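Local coordinates for glycoside hydrolase family 16 protein (Bacteroides ovatus, PDB 7KR6) that probably hydrolyses O-glycosyl bonds as an endo-glucanase acting on mixed-linkage beta-glucans, at residues Y199-S211 with T219-F232. The protein carries 1 engineered substitution. Residues are numbered along the deposited sequence; the frame is centred on the assembly and turned at random.
Sequences YSLDWDENNLTIS and TFDISSNTYFHDNF
W203 and I222 meet through their torsions: the indole, its CG anti to the backbone N (chi1 177°), reaches from its strand toward F228 and F232, and I222, with CG1 between its backbone N and carbonyl carbon, uses an extended chi2 (160°) to carry CD1 to the NE1 edge of W203. These groups close one end of an antiparallel meander, strands 197-203, 207-212 and 215-221, in the curved beta-sandwich (jelly roll) of GH16 enzymes. The example illustrates how the end of one strand can hold the loop that leaves another strand of the same meander. Between 207-211 and 219-221 the ladder is regular: L208 and F220 form a hydrogen-bonded pair, L208 N giving F220 O a nearly straight bond of 2.9 Å. On the face shared with N207 and D221, T209 OG1 and T219 OG1 are hydrogen-bonded at 2.8 Å. On the face of L208 and F220 the contacts are apolar. There L208 CD1 lies 3.6 Å from I222 CG2, the two side chains crossing at about a right angle, and I210 CD1 meets the edge of the F220 ring. L208 and F228 also pack on I145, so the contact lies against strand 144-150, which carries the pocket residues E144 and D146.

Beyond the last bridge the chain turns at 222-225, and W203 picks up the loop. Its NE1 donates to F228 O at 2.9 Å, almost in the indole plane, which should help fix the rotation of the ring. The six-membered ring then turns its edge to the face of F232, an offset edge-to-face pair with planes at 83°. H229 NE2 donates to I222 O, and ND1 is hydrogen-bonded to Y109 OH. At the outer rim a water donates to E205 O at 2.7 Å and to S223 O at 2.8 Å.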
ATOM      1  N   TYR A 199      -7.611  18.998   7.527  1.00 18.61           N
ATOM      2  CA  TYR A 199      -7.295  18.059   6.431  1.00 17.95           C
ATOM      3  C   TYR A 199      -7.896  18.695   5.177  1.00 19.38           C
ATOM      4  O   TYR A 199      -9.095  18.933   5.189  1.00 19.49           O
ATOM      5  CB  TYR A 199      -7.846  16.656   6.745  1.00 18.01           C
ATOM      6  CG  TYR A 199      -7.258  16.109   8.024  1.00 18.79           C
ATOM      7  CD1 TYR A 199      -6.066  15.438   7.962  1.00 17.95           C
ATOM      8  CD2 TYR A 199      -7.823  16.337   9.273  1.00 19.80           C
ATOM      9  CE1 TYR A 199      -5.448  14.965   9.100  1.00 20.97           C
ATOM     10  CE2 TYR A 199      -7.205  15.892  10.436  1.00 19.20           C
ATOM     11  CZ  TYR A 199      -6.019  15.189  10.335  1.00 21.27           C
ATOM     12  OH  TYR A 199      -5.388  14.694  11.449  1.00 20.71           O
ATOM     13  N   SER A 200      -7.056  18.938   4.170  1.00 19.37           N
ATOM     14  CA  SER A 200      -7.450  19.648   2.929  1.00 20.65           C
ATOM     15  C   SER A 200      -7.155  18.783   1.712  1.00 19.32           C
ATOM     16  O   SER A 200      -6.108  18.127   1.651  1.00 18.37           O
ATOM     17  CB  SER A 200      -6.722  20.943   2.834  1.00 22.21           C
ATOM     18  OG  SER A 200      -6.912  21.699   4.031  1.00 25.99           O
ATOM     19  N   LEU A 201      -8.044  18.844   0.730  1.00 19.12           N
ATOM     20  CA  LEU A 201      -7.816  18.253  -0.598  1.00 17.55           C
ATOM     21  C   LEU A 201      -8.031  19.335  -1.639  1.00 19.06           C
ATOM     22  O   LEU A 201      -9.163  19.872  -1.692  1.00 20.44           O
ATOM     23  CB  LEU A 201      -8.796  17.113  -0.858  1.00 17.79           C
ATOM     24  CG  LEU A 201      -8.727  16.552  -2.274  1.00 18.56           C
ATOM     25  CD1 LEU A 201      -7.480  15.721  -2.499  1.00 20.69           C
ATOM     26  CD2 LEU A 201      -9.938  15.741  -2.587  1.00 18.29           C
ATOM     27  N   ASP A 202      -7.008  19.596  -2.425  1.00 19.32           N
ATOM     28  CA  ASP A 202      -7.086  20.421  -3.650  1.00 20.23           C
ATOM     29  C   ASP A 202      -7.332  19.473  -4.815  1.00 20.95           C
ATOM     30  O   ASP A 202      -6.697  18.399  -4.893  1.00 21.18           O
ATOM     31  CB  ASP A 202      -5.817  21.222  -3.847  1.00 20.57           C
ATOM     32  CG  ASP A 202      -5.726  22.459  -2.984  1.00 27.44           C
ATOM     33  OD1 ASP A 202      -6.592  23.364  -3.163  1.00 28.91           O
ATOM     34  OD2 ASP A 202      -4.761  22.546  -2.208  1.00 25.69           O
ATOM     35  N   TRP A 203      -8.162  19.872  -5.763  1.00 21.28           N
ATOM     36  CA  TRP A 203      -8.584  18.970  -6.850  1.00 18.30           C
ATOM     37  C   TRP A 203      -8.763  19.840  -8.099  1.00 21.66           C
ATOM     38  O   TRP A 203      -9.541  20.809  -8.023  1.00 21.56           O
ATOM     39  CB  TRP A 203      -9.873  18.284  -6.437  1.00 20.02           C
ATOM     40  CG  TRP A 203     -10.501  17.375  -7.437  1.00 17.56           C
ATOM     41  CD1 TRP A 203      -9.990  16.824  -8.575  1.00 17.60           C
ATOM     42  CD2 TRP A 203     -11.820  16.848  -7.279  1.00 18.27           C
ATOM     43  NE1 TRP A 203     -10.895  15.955  -9.111  1.00 20.84           N
ATOM     44  CE2 TRP A 203     -12.050  15.982  -8.362  1.00 18.34           C
ATOM     45  CE3 TRP A 203     -12.816  17.037  -6.324  1.00 19.51           C
ATOM     46  CZ2 TRP A 203     -13.257  15.291  -8.502  1.00 20.04           C
ATOM     47  CZ3 TRP A 203     -14.015  16.360  -6.466  1.00 19.53           C
ATOM     48  CH2 TRP A 203     -14.223  15.486  -7.544  1.00 21.77           C
ATOM     49  N   ASP A 204      -7.987  19.541  -9.125  1.00 21.70           N
ATOM     50  CA  ASP A 204      -8.184  20.151 -10.468  1.00 22.87           C
ATOM     51  C   ASP A 204      -8.065  19.053 -11.510  1.00 22.09           C
ATOM     52  O   ASP A 204      -7.968  17.895 -11.132  1.00 22.07           O
ATOM     53  CB  ASP A 204      -7.242  21.332 -10.668  1.00 23.97           C
ATOM     54  CG  ASP A 204      -5.757  21.008 -10.810  1.00 29.06           C
ATOM     55  OD1 ASP A 204      -5.400  19.848 -11.003  1.00 23.59           O
ATOM     56  OD2 ASP A 204      -4.947  21.982 -10.788  1.00 32.71           O
ATOM     57  N   GLU A 205      -8.046  19.392 -12.803  1.00 21.72           N
ATOM     58  CA  GLU A 205      -8.034  18.356 -13.856  1.00 22.60           C
ATOM     59  C   GLU A 205      -6.723  17.559 -13.864  1.00 19.72           C
ATOM     60  O   GLU A 205      -6.734  16.504 -14.489  1.00 22.88           O
ATOM     61  CB  GLU A 205      -8.351  18.951 -15.237  1.00 25.39           C
ATOM     62  CG  GLU A 205      -7.316  19.919 -15.733  1.00 30.07           C
ATOM     63  CD  GLU A 205      -7.727  20.659 -17.001  1.00 39.32           C
ATOM     64  OE1 GLU A 205      -8.794  20.346 -17.524  1.00 45.99           O
ATOM     65  OE2 GLU A 205      -6.980  21.542 -17.434  1.00 46.86           O
ATOM     66  N   ASN A 206      -5.658  18.034 -13.199  1.00 20.99           N
ATOM     67  CA  ASN A 206      -4.337  17.393 -13.236  1.00 21.85           C
ATOM     68  C   ASN A 206      -4.004  16.687 -11.921  1.00 20.16           C
ATOM     69  O   ASN A 206      -3.399  15.631 -11.985  1.00 19.85           O
ATOM     70  CB  ASN A 206      -3.253  18.405 -13.580  1.00 23.11           C
ATOM     71  CG  ASN A 206      -3.420  18.911 -14.996  1.00 27.70           C
ATOM     72  OD1 ASN A 206      -3.478  20.118 -15.230  1.00 34.28           O
ATOM     73  ND2 ASN A 206      -3.685  18.005 -15.911  1.00 25.81           N
ATOM     74  N   ASN A 207      -4.355  17.277 -10.789  1.00 20.09           N
ATOM     75  CA  ASN A 207      -3.796  16.868  -9.472  1.00 19.87           C
ATOM     76  C   ASN A 207      -4.832  16.777  -8.369  1.00 18.98           C
ATOM     77  O   ASN A 207      -5.778  17.591  -8.266  1.00 20.40           O
ATOM     78  CB  ASN A 207      -2.716  17.854  -9.036  1.00 20.37           C
ATOM     79  CG  ASN A 207      -1.552  17.904 -10.006  1.00 23.84           C
ATOM     80  OD1 ASN A 207      -1.244  18.975 -10.558  1.00 33.17           O
ATOM     81  ND2 ASN A 207      -0.901  16.789 -10.210  1.00 20.76           N
ATOM     82  N   LEU A 208      -4.616  15.782  -7.495  1.00 19.34           N
ATOM     83  CA  LEU A 208      -5.235  15.713  -6.161  1.00 18.14           C
ATOM     84  C   LEU A 208      -4.117  15.978  -5.157  1.00 17.67           C
ATOM     85  O   LEU A 208      -3.158  15.198  -5.163  1.00 19.19           O
ATOM     86  CB  LEU A 208      -5.818  14.315  -5.967  1.00 19.37           C
ATOM     87  CG  LEU A 208      -7.027  13.986  -6.828  1.00 19.51           C
ATOM     88  CD1 LEU A 208      -7.364  12.524  -6.672  1.00 19.50           C
ATOM     89  CD2 LEU A 208      -8.237  14.849  -6.472  1.00 20.11           C
ATOM     90  N   THR A 209      -4.195  17.050  -4.381  1.00 17.81           N
ATOM     91  CA  THR A 209      -3.130  17.384  -3.418  1.00 19.02           C
ATOM     92  C   THR A 209      -3.727  17.411  -2.039  1.00 17.92           C
ATOM     93  O   THR A 209      -4.663  18.190  -1.790  1.00 18.52           O
ATOM     94  CB  THR A 209      -2.458  18.708  -3.744  1.00 19.04           C
ATOM     95  OG1 THR A 209      -1.868  18.535  -5.015  1.00 21.37           O
ATOM     96  CG2 THR A 209      -1.468  19.110  -2.663  1.00 19.89           C
ATOM     97  N   ILE A 210      -3.214  16.566  -1.151  1.00 18.28           N
ATOM     98  CA  ILE A 210      -3.599  16.496   0.261  1.00 18.32           C
ATOM     99  C   ILE A 210      -2.675  17.382   1.102  1.00 17.99           C
ATOM    100  O   ILE A 210      -1.444  17.279   0.922  1.00 18.27           O
ATOM    101  CB  ILE A 210      -3.609  15.021   0.741  1.00 20.06           C
ATOM    102  CG1 ILE A 210      -4.667  14.159   0.029  1.00 20.86           C
ATOM    103  CG2 ILE A 210      -3.859  15.008   2.215  1.00 19.34           C
ATOM    104  CD1 ILE A 210      -4.264  13.639  -1.317  1.00 19.89           C
ATOM    105  N   SER A 211      -3.275  18.209   1.956  1.00 19.79           N
ATOM    106  CA  SER A 211      -2.561  19.005   2.980  1.00 19.39           C
ATOM    107  C   SER A 211      -3.062  18.674   4.379  1.00 20.24           C
ATOM    108  O   SER A 211      -4.256  18.348   4.562  1.00 19.38           O
ATOM    109  CB  SER A 211      -2.637  20.514   2.692  1.00 20.27           C
ATOM    110  OG  SER A 211      -2.160  20.841   1.391  1.00 21.94           O
ATOM    111  N   THR A 219       0.732  14.575  -3.568  1.00 19.44           N
ATOM    112  CA  THR A 219      -0.044  14.840  -4.807  1.00 17.61           C
ATOM    113  C   THR A 219      -0.134  13.520  -5.598  1.00 18.13           C
ATOM    114  O   THR A 219       0.922  12.886  -5.860  1.00 18.74           O
ATOM    115  CB  THR A 219       0.600  15.967  -5.625  1.00 21.10           C
ATOM    116  OG1 THR A 219       0.615  17.156  -4.840  1.00 22.04           O
ATOM    117  CG2 THR A 219      -0.118  16.182  -6.940  1.00 22.33           C
ATOM    118  N   PHE A 220      -1.364  13.187  -6.018  1.00 18.40           N
ATOM    119  CA  PHE A 220      -1.639  12.169  -7.049  1.00 17.18           C
ATOM    120  C   PHE A 220      -1.908  12.877  -8.374  1.00 18.34           C
ATOM    121  O   PHE A 220      -2.719  13.801  -8.436  1.00 19.76           O
ATOM    122  CB  PHE A 220      -2.837  11.308  -6.664  1.00 16.82           C
ATOM    123  CG  PHE A 220      -2.724  10.549  -5.376  1.00 16.93           C
ATOM    124  CD1 PHE A 220      -2.014   9.362  -5.343  1.00 18.28           C
ATOM    125  CD2 PHE A 220      -3.366  10.987  -4.239  1.00 19.87           C
ATOM    126  CE1 PHE A 220      -1.923   8.620  -4.186  1.00 19.88           C
ATOM    127  CE2 PHE A 220      -3.274  10.241  -3.074  1.00 17.69           C
ATOM    128  CZ  PHE A 220      -2.578   9.056  -3.066  1.00 20.58           C
ATOM    129  N   ASP A 221      -1.267  12.386  -9.423  1.00 19.40           N
ATOM    130  CA  ASP A 221      -1.509  12.794 -10.830  1.00 19.49           C
ATOM    131  C   ASP A 221      -2.769  12.100 -11.324  1.00 20.29           C
ATOM    132  O   ASP A 221      -2.774  10.876 -11.392  1.00 24.08           O
ATOM    133  CB  ASP A 221      -0.321  12.422 -11.685  1.00 21.01           C
ATOM    134  CG  ASP A 221      -0.470  12.738 -13.162  1.00 26.95           C
ATOM    135  OD1 ASP A 221      -1.451  13.364 -13.553  1.00 24.87           O
ATOM    136  OD2 ASP A 221       0.483  12.414 -13.875  1.00 34.54           O
ATOM    137  N   ILE A 222      -3.797  12.854 -11.686  1.00 21.01           N
ATOM    138  CA  ILE A 222      -5.040  12.241 -12.233  1.00 19.06           C
ATOM    139  C   ILE A 222      -5.288  12.707 -13.664  1.00 20.63           C
ATOM    140  O   ILE A 222      -6.424  12.463 -14.125  1.00 20.57           O
ATOM    141  CB  ILE A 222      -6.242  12.578 -11.337  1.00 19.07           C
ATOM    142  CG1 ILE A 222      -6.457  14.086 -11.110  1.00 18.79           C
ATOM    143  CG2 ILE A 222      -6.140  11.814 -10.008  1.00 19.12           C
ATOM    144  CD1 ILE A 222      -7.849  14.486 -10.655  1.00 20.34           C
ATOM    145  N   SER A 223      -4.343  13.420 -14.260  1.00 21.23           N
ATOM    146  CA  SER A 223      -4.501  13.987 -15.633  1.00 22.88           C
ATOM    147  C   SER A 223      -5.075  12.944 -16.581  1.00 24.43           C
ATOM    148  O   SER A 223      -5.991  13.311 -17.365  1.00 25.05           O
ATOM    149  CB  SER A 223      -3.193  14.568 -16.149  1.00 24.56           C
ATOM    150  OG  SER A 223      -2.190  13.573 -16.169  1.00 25.54           O
ATOM    151  N   SER A 224      -4.631  11.689 -16.546  1.00 22.93           N
ATOM    152  CA  SER A 224      -5.129  10.662 -17.498  1.00 22.46           C
ATOM    153  C   SER A 224      -5.914   9.576 -16.765  1.00 24.72           C
ATOM    154  O   SER A 224      -6.094   8.458 -17.318  1.00 26.48           O
ATOM    155  CB  SER A 224      -4.005  10.113 -18.321  1.00 24.97           C
ATOM    156  OG  SER A 224      -3.191   9.282 -17.519  1.00 35.04           O
ATOM    157  N   ASN A 225      -6.345   9.864 -15.529  1.00 20.44           N
ATOM    158  CA  ASN A 225      -7.129   8.917 -14.707  1.00 20.78           C
ATOM    159  C   ASN A 225      -8.603   9.290 -14.804  1.00 21.97           C
ATOM    160  O   ASN A 225      -9.014  10.241 -14.183  1.00 22.35           O
ATOM    161  CB  ASN A 225      -6.683   8.938 -13.246  1.00 20.90           C
ATOM    162  CG  ASN A 225      -7.218   7.735 -12.525  1.00 21.20           C
ATOM    163  OD1 ASN A 225      -8.326   7.289 -12.812  1.00 21.05           O
ATOM    164  ND2 ASN A 225      -6.424   7.208 -11.593  1.00 19.51           N
ATOM    165  N   THR A 226      -9.359   8.564 -15.623  1.00 20.34           N
ATOM    166  CA  THR A 226     -10.728   8.935 -15.997  1.00 21.66           C
ATOM    167  C   THR A 226     -11.691   8.867 -14.812  1.00 20.81           C
ATOM    168  O   THR A 226     -12.785   9.424 -14.967  1.00 22.49           O
ATOM    169  CB  THR A 226     -11.245   8.029 -17.119  1.00 22.01           C
ATOM    170  OG1 THR A 226     -11.253   6.663 -16.714  1.00 21.95           O
ATOM    171  CG2 THR A 226     -10.496   8.248 -18.404  1.00 25.43           C
ATOM    172  N   TYR A 227     -11.298   8.295 -13.670  1.00 20.17           N
ATOM    173  CA  TYR A 227     -12.202   8.114 -12.513  1.00 19.70           C
ATOM    174  C   TYR A 227     -12.317   9.349 -11.593  1.00 19.58           C
ATOM    175  O   TYR A 227     -13.140   9.267 -10.621  1.00 20.21           O
ATOM    176  CB  TYR A 227     -11.763   6.878 -11.745  1.00 18.41           C
ATOM    177  CG  TYR A 227     -12.019   5.613 -12.525  1.00 20.16           C
ATOM    178  CD1 TYR A 227     -11.096   5.118 -13.434  1.00 21.59           C
ATOM    179  CD2 TYR A 227     -13.243   4.979 -12.403  1.00 20.49           C
ATOM    180  CE1 TYR A 227     -11.377   3.977 -14.173  1.00 23.22           C
ATOM    181  CE2 TYR A 227     -13.548   3.840 -13.135  1.00 22.95           C
ATOM    182  CZ  TYR A 227     -12.612   3.348 -14.036  1.00 25.13           C
ATOM    183  OH  TYR A 227     -12.910   2.242 -14.779  1.00 28.22           O
ATOM    184  N   PHE A 228     -11.591  10.455 -11.859  1.00 18.39           N
ATOM    185  CA  PHE A 228     -11.551  11.597 -10.911  1.00 19.87           C
ATOM    186  C   PHE A 228     -11.918  12.923 -11.545  1.00 17.33           C
ATOM    187  O   PHE A 228     -11.350  13.964 -11.224  1.00 20.13           O
ATOM    188  CB  PHE A 228     -10.173  11.601 -10.239  1.00 18.89           C
ATOM    189  CG  PHE A 228      -9.956  10.313  -9.483  1.00 18.52           C
ATOM    190  CD1 PHE A 228     -10.553  10.121  -8.242  1.00 17.47           C
ATOM    191  CD2 PHE A 228      -9.208   9.281 -10.036  1.00 19.26           C
ATOM    192  CE1 PHE A 228     -10.403   8.906  -7.579  1.00 18.72           C
ATOM    193  CE2 PHE A 228      -9.095   8.067  -9.379  1.00 20.47           C
ATOM    194  CZ  PHE A 228      -9.678   7.890  -8.140  1.00 20.57           C
ATOM    195  N   HIS A 229     -12.984  12.903 -12.374  1.00 21.32           N
ATOM    196  CA  HIS A 229     -13.376  14.069 -13.212  1.00 20.49           C
ATOM    197  C   HIS A 229     -14.902  14.230 -13.255  1.00 22.60           C
ATOM    198  O   HIS A 229     -15.418  14.815 -14.250  1.00 25.94           O
ATOM    199  CB  HIS A 229     -12.761  13.962 -14.599  1.00 20.39           C
ATOM    200  CG  HIS A 229     -11.275  13.883 -14.528  1.00 20.23           C
ATOM    201  ND1 HIS A 229     -10.463  14.984 -14.340  1.00 20.23           N
ATOM    202  CD2 HIS A 229     -10.477  12.807 -14.561  1.00 21.60           C
ATOM    203  CE1 HIS A 229      -9.209  14.569 -14.264  1.00 20.34           C
ATOM    204  NE2 HIS A 229      -9.189  13.243 -14.418  1.00 22.79           N
ATOM    205  N   ASP A 230     -15.576  13.797 -12.199  1.00 21.48           N
ATOM    206  CA  ASP A 230     -17.046  13.887 -12.062  1.00 23.49           C
ATOM    207  C   ASP A 230     -17.325  14.206 -10.597  1.00 22.87           C
ATOM    208  O   ASP A 230     -16.392  14.127  -9.808  1.00 21.57           O
ATOM    209  CB  ASP A 230     -17.692  12.598 -12.573  1.00 25.66           C
ATOM    210  CG  ASP A 230     -17.592  12.437 -14.089  1.00 30.12           C
ATOM    211  OD1 ASP A 230     -18.297  13.184 -14.829  1.00 33.98           O
ATOM    212  OD2 ASP A 230     -16.841  11.561 -14.548  1.00 32.24           O
ATOM    213  N   ASN A 231     -18.560  14.536 -10.243  1.00 21.82           N
ATOM    214  CA  ASN A 231     -18.940  14.805  -8.853  1.00 20.82           C
ATOM    215  C   ASN A 231     -18.577  13.631  -7.942  1.00 18.93           C
ATOM    216  O   ASN A 231     -18.878  12.444  -8.256  1.00 21.14           O
ATOM    217  CB  ASN A 231     -20.425  15.089  -8.725  1.00 22.39           C
ATOM    218  CG  ASN A 231     -20.819  16.383  -9.396  1.00 26.77           C
ATOM    219  OD1 ASN A 231     -19.999  17.263  -9.641  1.00 27.68           O
ATOM    220  ND2 ASN A 231     -22.102  16.469  -9.736  1.00 36.44           N
ATOM    221  N   PHE A 232     -18.073  14.003  -6.765  1.00 20.89           N
ATOM    222  CA  PHE A 232     -17.806  13.074  -5.638  1.00 19.75           C
ATOM    223  C   PHE A 232     -18.555  13.589  -4.420  1.00 18.36           C
ATOM    224  O   PHE A 232     -18.580  14.807  -4.216  1.00 20.56           O
ATOM    225  CB  PHE A 232     -16.301  12.999  -5.372  1.00 18.85           C
ATOM    226  CG  PHE A 232     -15.523  11.987  -6.167  1.00 19.68           C
ATOM    227  CD1 PHE A 232     -15.463  12.049  -7.555  1.00 20.40           C
ATOM    228  CD2 PHE A 232     -14.793  10.987  -5.540  1.00 18.22           C
ATOM    229  CE1 PHE A 232     -14.714  11.125  -8.282  1.00 21.55           C
ATOM    230  CE2 PHE A 232     -14.081  10.056  -6.274  1.00 17.52           C
ATOM    231  CZ  PHE A 232     -13.995  10.146  -7.636  1.00 19.32           C
TER
HETATM  232  O   HOH W   1      -7.283  15.815 -17.027  1.00 27.36           O